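Local coordinates for protein nucleoside hydrolase, putative (Trypanosoma brucei, PDB 3FZ0) that belongs to the nucleoside hydrolase family, pairs a mixed beta sheet with flanking helices, and holds a calcium ion, at residues F300-T305 and R333-N338; V192-K197 and V304-H309. The protein carries 2 engineered substitutions. One frame throughout, in Å; residues are numbered along the deposited sequence.

Contact 1: residues F300-T305 and R333-N338; sequences FLTYVT and RWRNCN
Thr302 faces both Asn336 and Cys337, a classic beta bulge at the start of strand 337-343, where it pairs antiparallel with strand 296-306 in the mixed sheet. Within it, Thr302 and Cys337 form the hydrogen-bonded pair: Thr302 N to Cys337 O at 3.0 Å, Cys337 N to Thr302 O at 3.1 Å. Thr302 OG1 is hydrogen-bonded to Asp320 O and Tyr303 OH to Gln195 OE1. Beyond the bulge, the Asn336 amide takes over from the backbone as partner of Val304. With chi1 at 66°, its CG is tucked between the backbone N and the carbonyl carbon, which turns the amide along the opposite chain. OD1 accepts from Val304 N at 3.0 Å on a lone pair, and ND2 donates to Val304 O, in the amide plane, at 3.1 Å, each at 164°. ND2 also reaches Leu194 O, so both ends of this buried amide are satisfied. Arg335 NH1 donates to a lone pair of Leu301 O at 2.9 Å, while its NE forms a salt bridge with Glu325. Arg333, salt-bridged through NH1 to Asp320, lays CG over the Tyr303 ring face, a CH-pi contact 3.7 Å from the centroid; its guanidinium is nearly parallel to the ring but not stacked on it. At the ring edge, in plane, Trp334 O lies 3.3 Å from Tyr303 CD1. Val304 CB meets Cys337 CB at 3.6 Å.

Contact 2: residues V192-K197 and V304-H309; sequences VVLQHK and VTVELH
Glu307 OE2 is gripped by two backbone amides just past a helix-on-sheet packing, in which Val304, Thr305 and Val306 of strand 296-306 meet Leu194 and Gln195 of helix 187-195. His309 N donates to its anti lone pair at 2.7 Å, and Arg311 N of the second subunit is the other donor; Glu307 OE1 binds Glu312 N and Thr313 OG1 of that subunit. The loop that follows the strand is in this way tied into the subunit interface. Leu194 carries the packing. Its CG stands beside the backbone N, opposite the carbonyl carbon (chi1 -63°), and with chi2 at 162° CD1 reaches the strand. There CD1 touches Val306 CG2 at 3.8 Å, Thr305 CA at 3.9 Å and Val304 CG1 at 4.0 Å, bridging two valines whose CB atoms point to the same face of the strand. The side chains of Leu194 and Val306 cross at about a right angle. Gln195 bends at its second torsion (chi2 -62°) and brings OE1 to 3.8 Å from Thr305 OG1, too long for a bond; OE1 is held by the Tyr303 hydroxyl instead. Lys197 NZ folds back to donate to Gln195 O at 3.0 Å, in the carbonyl plane.

In the fold
Strand 296-306 serves both contacts, whose centres lie about 10 Å apart and which share Val304 and Thr305. Contact 1 joins it to its sheet neighbour 337-343 and is only partly buried: bulge, amide bridge and charged arginines are largely polar chemistry, running out to an exposed Leu301. Contact 2 lays helix 187-195 over the same strand, is smaller and buried, and relies across its segments on apolar touches. The helix end also ties the two together, since polar groups of Leu194 and Gln195 are taken by residues of contact 1. Each touches the second subunit: contact 1 by packing, contact 2 by packing and by hydrogen bonds of Glu307, just beyond the strand.

Contact 1: residues F300-T305 and R333-N338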
ATOM      1  N   PHE B 300     -16.042 -18.766  14.633  1.00 63.26           N
ATOM      2  CA  PHE B 300     -16.190 -18.886  13.200  1.00 62.38           C
ATOM      3  C   PHE B 300     -14.850 -19.251  12.553  1.00 61.57           C
ATOM      4  O   PHE B 300     -13.906 -18.445  12.527  1.00 61.59           O
ATOM      5  CB  PHE B 300     -16.796 -17.610  12.588  1.00 62.50           C
ATOM      6  CG  PHE B 300     -17.068 -17.730  11.110  1.00 63.20           C
ATOM      7  CD1 PHE B 300     -17.999 -18.665  10.633  1.00 63.82           C
ATOM      8  CD2 PHE B 300     -16.376 -16.941  10.190  1.00 62.82           C
ATOM      9  CE1 PHE B 300     -18.244 -18.814   9.235  1.00 64.45           C
ATOM     10  CE2 PHE B 300     -16.622 -17.080   8.797  1.00 63.02           C
ATOM     11  CZ  PHE B 300     -17.552 -18.009   8.320  1.00 62.50           C
ATOM     12  N   LEU B 301     -14.773 -20.482  12.061  1.00 60.35           N
ATOM     13  CA  LEU B 301     -13.563 -20.981  11.422  1.00 59.35           C
ATOM     14  C   LEU B 301     -13.535 -20.572   9.952  1.00 58.99           C
ATOM     15  O   LEU B 301     -14.416 -20.954   9.169  1.00 59.21           O
ATOM     16  CB  LEU B 301     -13.473 -22.506  11.590  1.00 59.04           C
ATOM     17  CG  LEU B 301     -12.337 -23.295  10.891  1.00 60.21           C
ATOM     18  CD1 LEU B 301     -10.944 -22.758  11.248  1.00 60.11           C
ATOM     19  CD2 LEU B 301     -12.411 -24.814  11.152  1.00 58.19           C
ATOM     20  N   THR B 302     -12.526 -19.798   9.565  1.00 58.32           N
ATOM     21  CA  THR B 302     -12.418 -19.354   8.164  1.00 58.18           C
ATOM     22  C   THR B 302     -10.982 -18.947   7.854  1.00 58.39           C
ATOM     23  O   THR B 302     -10.100 -19.221   8.662  1.00 59.37           O
ATOM     24  CB  THR B 302     -13.382 -18.185   7.870  1.00 58.07           C
ATOM     25  OG1 THR B 302     -13.291 -17.828   6.489  1.00 57.06           O
ATOM     26  CG2 THR B 302     -13.041 -16.975   8.754  1.00 57.16           C
ATOM     27  N   TYR B 303     -10.767 -18.279   6.713  1.00 57.92           N
ATOM     28  CA  TYR B 303      -9.468 -17.705   6.363  1.00 57.71           C
ATOM     29  C   TYR B 303      -9.319 -16.279   6.894  1.00 57.93           C
ATOM     30  O   TYR B 303     -10.174 -15.423   6.648  1.00 57.78           O
ATOM     31  CB  TYR B 303      -9.255 -17.691   4.854  1.00 57.61           C
ATOM     32  CG  TYR B 303      -7.941 -17.062   4.449  1.00 58.26           C
ATOM     33  CD1 TYR B 303      -6.724 -17.776   4.576  1.00 58.49           C
ATOM     34  CD2 TYR B 303      -7.899 -15.758   3.925  1.00 57.41           C
ATOM     35  CE1 TYR B 303      -5.509 -17.210   4.209  1.00 58.02           C
ATOM     36  CE2 TYR B 303      -6.686 -15.177   3.550  1.00 56.80           C
ATOM     37  CZ  TYR B 303      -5.498 -15.909   3.703  1.00 58.70           C
ATOM     38  OH  TYR B 303      -4.303 -15.343   3.332  1.00 58.36           O
ATOM     39  N   VAL B 304      -8.220 -16.052   7.612  1.00 57.68           N
ATOM     40  CA  VAL B 304      -7.874 -14.776   8.182  1.00 57.38           C
ATOM     41  C   VAL B 304      -6.427 -14.430   7.828  1.00 58.38           C
ATOM     42  O   VAL B 304      -5.547 -15.310   7.772  1.00 58.06           O
ATOM     43  CB  VAL B 304      -8.068 -14.827   9.716  1.00 57.30           C
ATOM     44  CG1 VAL B 304      -7.587 -13.560  10.408  1.00 55.21           C
ATOM     45  CG2 VAL B 304      -9.528 -15.075  10.026  1.00 56.46           C
ATOM     46  N   THR B 305      -6.196 -13.148   7.546  1.00 58.77           N
ATOM     47  CA  THR B 305      -4.838 -12.624   7.411  1.00 59.12           C
ATOM     48  C   THR B 305      -4.721 -11.204   7.971  1.00 59.47           C
ATOM     49  O   THR B 305      -5.707 -10.633   8.390  1.00 60.07           O
ATOM     50  CB  THR B 305      -4.310 -12.751   5.966  1.00 59.09           C
ATOM     51  OG1 THR B 305      -2.892 -12.632   5.988  1.00 60.48           O
ATOM     52  CG2 THR B 305      -4.878 -11.703   5.047  1.00 57.77           C
ATOM     53  N   ARG B 333      -6.543 -19.853  -0.501  1.00 65.70           N
ATOM     54  CA  ARG B 333      -6.949 -19.774   0.911  1.00 64.70           C
ATOM     55  C   ARG B 333      -7.326 -21.148   1.449  1.00 64.03           C
ATOM     56  O   ARG B 333      -7.553 -22.091   0.685  1.00 64.40           O
ATOM     57  CB  ARG B 333      -8.101 -18.784   1.120  1.00 64.26           C
ATOM     58  CG  ARG B 333      -7.767 -17.401   0.640  1.00 63.12           C
ATOM     59  CD  ARG B 333      -8.927 -16.481   0.806  1.00 60.90           C
ATOM     60  NE  ARG B 333      -8.653 -15.164   0.264  1.00 57.99           N
ATOM     61  CZ  ARG B 333      -9.594 -14.268   0.017  1.00 60.78           C
ATOM     62  NH1 ARG B 333     -10.867 -14.555   0.288  1.00 60.20           N
ATOM     63  NH2 ARG B 333      -9.267 -13.089  -0.517  1.00 61.03           N
ATOM     64  N   TRP B 334      -7.367 -21.242   2.771  1.00 63.35           N
ATOM     65  CA  TRP B 334      -7.819 -22.429   3.504  1.00 62.28           C
ATOM     66  C   TRP B 334      -8.292 -21.920   4.854  1.00 61.71           C
ATOM     67  O   TRP B 334      -8.020 -20.768   5.194  1.00 62.18           O
ATOM     68  CB  TRP B 334      -6.703 -23.467   3.625  1.00 61.13           C
ATOM     69  CG  TRP B 334      -5.687 -23.194   4.686  1.00 61.07           C
ATOM     70  CD1 TRP B 334      -5.614 -23.792   5.902  1.00 60.23           C
ATOM     71  CD2 TRP B 334      -4.582 -22.266   4.627  1.00 62.18           C
ATOM     72  NE1 TRP B 334      -4.548 -23.300   6.611  1.00 61.38           N
ATOM     73  CE2 TRP B 334      -3.894 -22.365   5.859  1.00 60.46           C
ATOM     74  CE3 TRP B 334      -4.100 -21.372   3.647  1.00 62.39           C
ATOM     75  CZ2 TRP B 334      -2.756 -21.610   6.153  1.00 59.03           C
ATOM     76  CZ3 TRP B 334      -2.944 -20.615   3.941  1.00 61.00           C
ATOM     77  CH2 TRP B 334      -2.295 -20.745   5.188  1.00 60.86           C
ATOM     78  N   ARG B 335      -9.023 -22.738   5.609  1.00 61.50           N
ATOM     79  CA  ARG B 335      -9.537 -22.302   6.919  1.00 60.87           C
ATOM     80  C   ARG B 335      -8.445 -22.391   7.984  1.00 61.17           C
ATOM     81  O   ARG B 335      -8.288 -23.422   8.670  1.00 61.25           O
ATOM     82  CB  ARG B 335     -10.765 -23.117   7.321  1.00 60.74           C
ATOM     83  CG  ARG B 335     -11.961 -22.758   6.552  1.00 61.01           C
ATOM     84  CD  ARG B 335     -13.211 -23.519   6.926  1.00 62.67           C
ATOM     85  NE  ARG B 335     -14.144 -23.448   5.791  1.00 63.56           N
ATOM     86  CZ  ARG B 335     -14.943 -22.415   5.519  1.00 64.35           C
ATOM     87  NH1 ARG B 335     -14.960 -21.349   6.328  1.00 63.96           N
ATOM     88  NH2 ARG B 335     -15.742 -22.453   4.442  1.00 62.97           N
ATOM     89  N   ASN B 336      -7.691 -21.304   8.116  1.00 61.27           N
ATOM     90  CA  ASN B 336      -6.503 -21.281   8.954  1.00 61.58           C
ATOM     91  C   ASN B 336      -6.691 -20.682  10.318  1.00 61.83           C
ATOM     92  O   ASN B 336      -5.758 -20.711  11.120  1.00 62.31           O
ATOM     93  CB  ASN B 336      -5.378 -20.518   8.254  1.00 61.33           C
ATOM     94  CG  ASN B 336      -5.686 -19.030   8.086  1.00 61.88           C
ATOM     95  OD1 ASN B 336      -6.834 -18.616   8.102  1.00 62.13           O
ATOM     96  ND2 ASN B 336      -4.649 -18.231   7.885  1.00 60.84           N
ATOM     97  N   CYS B 337      -7.867 -20.130  10.588  1.00 62.33           N
ATOM     98  CA  CYS B 337      -8.062 -19.372  11.820  1.00 62.36           C
ATOM     99  C   CYS B 337      -9.473 -19.486  12.403  1.00 62.25           C
ATOM    100  O   CYS B 337     -10.460 -19.351  11.683  1.00 62.67           O
ATOM    101  CB  CYS B 337      -7.705 -17.922  11.559  1.00 62.12           C
ATOM    102  SG  CYS B 337      -8.001 -16.796  12.936  1.00 63.90           S
ATOM    103  N   ASN B 338      -9.556 -19.759  13.701  1.00 61.92           N
ATOM    104  CA  ASN B 338     -10.830 -19.797  14.415  1.00 61.64           C
ATOM    105  C   ASN B 338     -11.046 -18.468  15.123  1.00 61.58           C
ATOM    106  O   ASN B 338     -10.348 -18.147  16.076  1.00 62.13           O
ATOM    107  CB  ASN B 338     -10.866 -20.962  15.397  1.00 61.15           C
ATOM    108  CG  ASN B 338     -12.283 -21.283  15.902  1.00 60.75           C
ATOM    109  OD1 ASN B 338     -13.273 -21.122  15.181  1.00 58.28           O
ATOM    110  ND2 ASN B 338     -12.371 -21.744  17.152  1.00 57.98           N
TER

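Contact 2: residues V192-K197 and V304-H309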
ATOM      1  N   VAL B 192       3.070 -14.056   9.331  1.00 61.67           N
ATOM      2  CA  VAL B 192       3.894 -15.237   9.467  1.00 61.03           C
ATOM      3  C   VAL B 192       3.135 -16.295  10.280  1.00 61.62           C
ATOM      4  O   VAL B 192       3.078 -17.479   9.897  1.00 61.70           O
ATOM      5  CB  VAL B 192       5.276 -14.897  10.105  1.00 61.29           C
ATOM      6  CG1 VAL B 192       6.028 -16.171  10.526  1.00 59.90           C
ATOM      7  CG2 VAL B 192       6.118 -14.059   9.136  1.00 59.87           C
ATOM      8  N   VAL B 193       2.522 -15.870  11.384  1.00 61.36           N
ATOM      9  CA  VAL B 193       1.793 -16.788  12.255  1.00 61.38           C
ATOM     10  C   VAL B 193       0.589 -17.424  11.555  1.00 61.77           C
ATOM     11  O   VAL B 193       0.457 -18.644  11.558  1.00 61.77           O
ATOM     12  CB  VAL B 193       1.414 -16.126  13.599  1.00 61.53           C
ATOM     13  CG1 VAL B 193       0.381 -16.951  14.316  1.00 60.47           C
ATOM     14  CG2 VAL B 193       2.693 -15.981  14.496  1.00 61.20           C
ATOM     15  N   LEU B 194      -0.247 -16.597  10.922  1.00 61.99           N
ATOM     16  CA  LEU B 194      -1.463 -17.057  10.234  1.00 62.08           C
ATOM     17  C   LEU B 194      -1.215 -17.798   8.905  1.00 62.45           C
ATOM     18  O   LEU B 194      -2.005 -18.641   8.536  1.00 62.65           O
ATOM     19  CB  LEU B 194      -2.451 -15.911  10.050  1.00 61.48           C
ATOM     20  CG  LEU B 194      -3.063 -15.227  11.292  1.00 62.91           C
ATOM     21  CD1 LEU B 194      -3.669 -13.852  10.950  1.00 62.34           C
ATOM     22  CD2 LEU B 194      -4.125 -16.061  11.979  1.00 60.43           C
ATOM     23  N   GLN B 195      -0.144 -17.477   8.177  1.00 62.95           N
ATOM     24  CA  GLN B 195       0.197 -18.172   6.923  1.00 63.59           C
ATOM     25  C   GLN B 195       0.986 -19.473   7.120  1.00 64.08           C
ATOM     26  O   GLN B 195       1.196 -20.209   6.164  1.00 64.54           O
ATOM     27  CB  GLN B 195       1.007 -17.269   6.009  1.00 63.60           C
ATOM     28  CG  GLN B 195       0.252 -16.069   5.437  1.00 65.64           C
ATOM     29  CD  GLN B 195      -0.930 -16.465   4.563  1.00 68.29           C
ATOM     30  OE1 GLN B 195      -2.080 -16.170   4.887  1.00 72.27           O
ATOM     31  NE2 GLN B 195      -0.656 -17.133   3.473  1.00 68.75           N
ATOM     32  N   HIS B 196       1.407 -19.767   8.351  1.00 64.29           N
ATOM     33  CA  HIS B 196       2.244 -20.935   8.618  1.00 64.53           C
ATOM     34  C   HIS B 196       1.544 -22.256   8.292  1.00 64.99           C
ATOM     35  O   HIS B 196       0.393 -22.465   8.684  1.00 65.49           O
ATOM     36  CB  HIS B 196       2.706 -20.958  10.080  1.00 64.21           C
ATOM     37  CG  HIS B 196       3.337 -22.254  10.476  1.00 64.10           C
ATOM     38  ND1 HIS B 196       4.619 -22.601  10.103  1.00 63.45           N
ATOM     39  CD2 HIS B 196       2.846 -23.312  11.164  1.00 63.89           C
ATOM     40  CE1 HIS B 196       4.901 -23.799  10.581  1.00 62.65           C
ATOM     41  NE2 HIS B 196       3.841 -24.257  11.219  1.00 62.69           N
ATOM     42  N   LYS B 197       2.245 -23.139   7.588  1.00 65.45           N
ATOM     43  CA  LYS B 197       1.725 -24.462   7.252  1.00 66.09           C
ATOM     44  C   LYS B 197       2.185 -25.462   8.299  1.00 65.88           C
ATOM     45  O   LYS B 197       3.380 -25.569   8.592  1.00 65.94           O
ATOM     46  CB  LYS B 197       2.238 -24.933   5.873  1.00 66.73           C
ATOM     47  CG  LYS B 197       1.868 -24.051   4.681  1.00 67.93           C
ATOM     48  CD  LYS B 197       0.344 -23.856   4.533  1.00 71.37           C
ATOM     49  CE  LYS B 197       0.029 -22.926   3.353  1.00 72.80           C
ATOM     50  NZ  LYS B 197       0.651 -21.570   3.575  1.00 75.19           N
ATOM     51  N   VAL B 304      -8.220 -16.052   7.612  1.00 57.68           N
ATOM     52  CA  VAL B 304      -7.874 -14.776   8.182  1.00 57.38           C
ATOM     53  C   VAL B 304      -6.427 -14.430   7.828  1.00 58.38           C
ATOM     54  O   VAL B 304      -5.547 -15.310   7.772  1.00 58.06           O
ATOM     55  CB  VAL B 304      -8.068 -14.827   9.716  1.00 57.30           C
ATOM     56  CG1 VAL B 304      -7.587 -13.560  10.408  1.00 55.21           C
ATOM     57  CG2 VAL B 304      -9.528 -15.075  10.026  1.00 56.46           C
ATOM     58  N   THR B 305      -6.196 -13.148   7.546  1.00 58.77           N
ATOM     59  CA  THR B 305      -4.838 -12.624   7.411  1.00 59.12           C
ATOM     60  C   THR B 305      -4.721 -11.204   7.971  1.00 59.47           C
ATOM     61  O   THR B 305      -5.707 -10.633   8.390  1.00 60.07           O
ATOM     62  CB  THR B 305      -4.310 -12.751   5.966  1.00 59.09           C
ATOM     63  OG1 THR B 305      -2.892 -12.632   5.988  1.00 60.48           O
ATOM     64  CG2 THR B 305      -4.878 -11.703   5.047  1.00 57.77           C
ATOM     65  N   VAL B 306      -3.517 -10.652   8.011  1.00 59.44           N
ATOM     66  CA  VAL B 306      -3.305  -9.259   8.442  1.00 59.29           C
ATOM     67  C   VAL B 306      -2.851  -8.369   7.258  1.00 59.64           C
ATOM     68  O   VAL B 306      -1.959  -8.741   6.497  1.00 60.23           O
ATOM     69  CB  VAL B 306      -2.259  -9.210   9.577  1.00 59.45           C
ATOM     70  CG1 VAL B 306      -2.116  -7.781  10.122  1.00 59.61           C
ATOM     71  CG2 VAL B 306      -2.630 -10.208  10.707  1.00 57.90           C
ATOM     72  N   GLU B 307      -3.498  -7.223   7.067  1.00 59.80           N
ATOM     73  CA  GLU B 307      -3.077  -6.208   6.072  1.00 59.09           C
ATOM     74  C   GLU B 307      -1.701  -5.641   6.412  1.00 59.21           C
ATOM     75  O   GLU B 307      -1.461  -5.221   7.550  1.00 59.70           O
ATOM     76  CB  GLU B 307      -4.079  -5.054   6.055  1.00 58.78           C
ATOM     77  CG  GLU B 307      -3.708  -3.890   5.103  1.00 59.92           C
ATOM     78  CD  GLU B 307      -3.596  -4.319   3.625  1.00 61.72           C
ATOM     79  OE1 GLU B 307      -4.567  -4.852   3.067  1.00 64.50           O
ATOM     80  OE2 GLU B 307      -2.540  -4.121   3.001  1.00 61.44           O
ATOM     81  N   LEU B 308      -0.803  -5.619   5.432  1.00 59.07           N
ATOM     82  CA  LEU B 308       0.514  -5.048   5.641  1.00 58.68           C
ATOM     83  C   LEU B 308       0.712  -3.680   4.995  1.00 59.15           C
ATOM     84  O   LEU B 308       1.618  -2.939   5.394  1.00 59.64           O
ATOM     85  CB  LEU B 308       1.579  -5.985   5.080  1.00 58.38           C
ATOM     86  CG  LEU B 308       1.660  -7.425   5.601  1.00 58.80           C
ATOM     87  CD1 LEU B 308       2.757  -8.227   4.845  1.00 57.46           C
ATOM     88  CD2 LEU B 308       1.839  -7.476   7.143  1.00 56.51           C
ATOM     89  N   HIS B 309      -0.095  -3.351   3.987  1.00 58.52           N
ATOM     90  CA  HIS B 309       0.224  -2.232   3.103  1.00 59.09           C
ATOM     91  C   HIS B 309      -0.730  -1.021   3.121  1.00 59.18           C
ATOM     92  O   HIS B 309      -0.476  -0.034   2.459  1.00 59.78           O
ATOM     93  CB  HIS B 309       0.448  -2.758   1.656  1.00 58.31           C
ATOM     94  CG  HIS B 309       1.314  -3.980   1.594  1.00 59.02           C
ATOM     95  ND1 HIS B 309       2.574  -4.032   2.160  1.00 58.87           N
ATOM     96  CD2 HIS B 309       1.098  -5.203   1.055  1.00 57.75           C
ATOM     97  CE1 HIS B 309       3.099  -5.223   1.959  1.00 57.91           C
ATOM     98  NE2 HIS B 309       2.222  -5.954   1.300  1.00 57.87           N
TER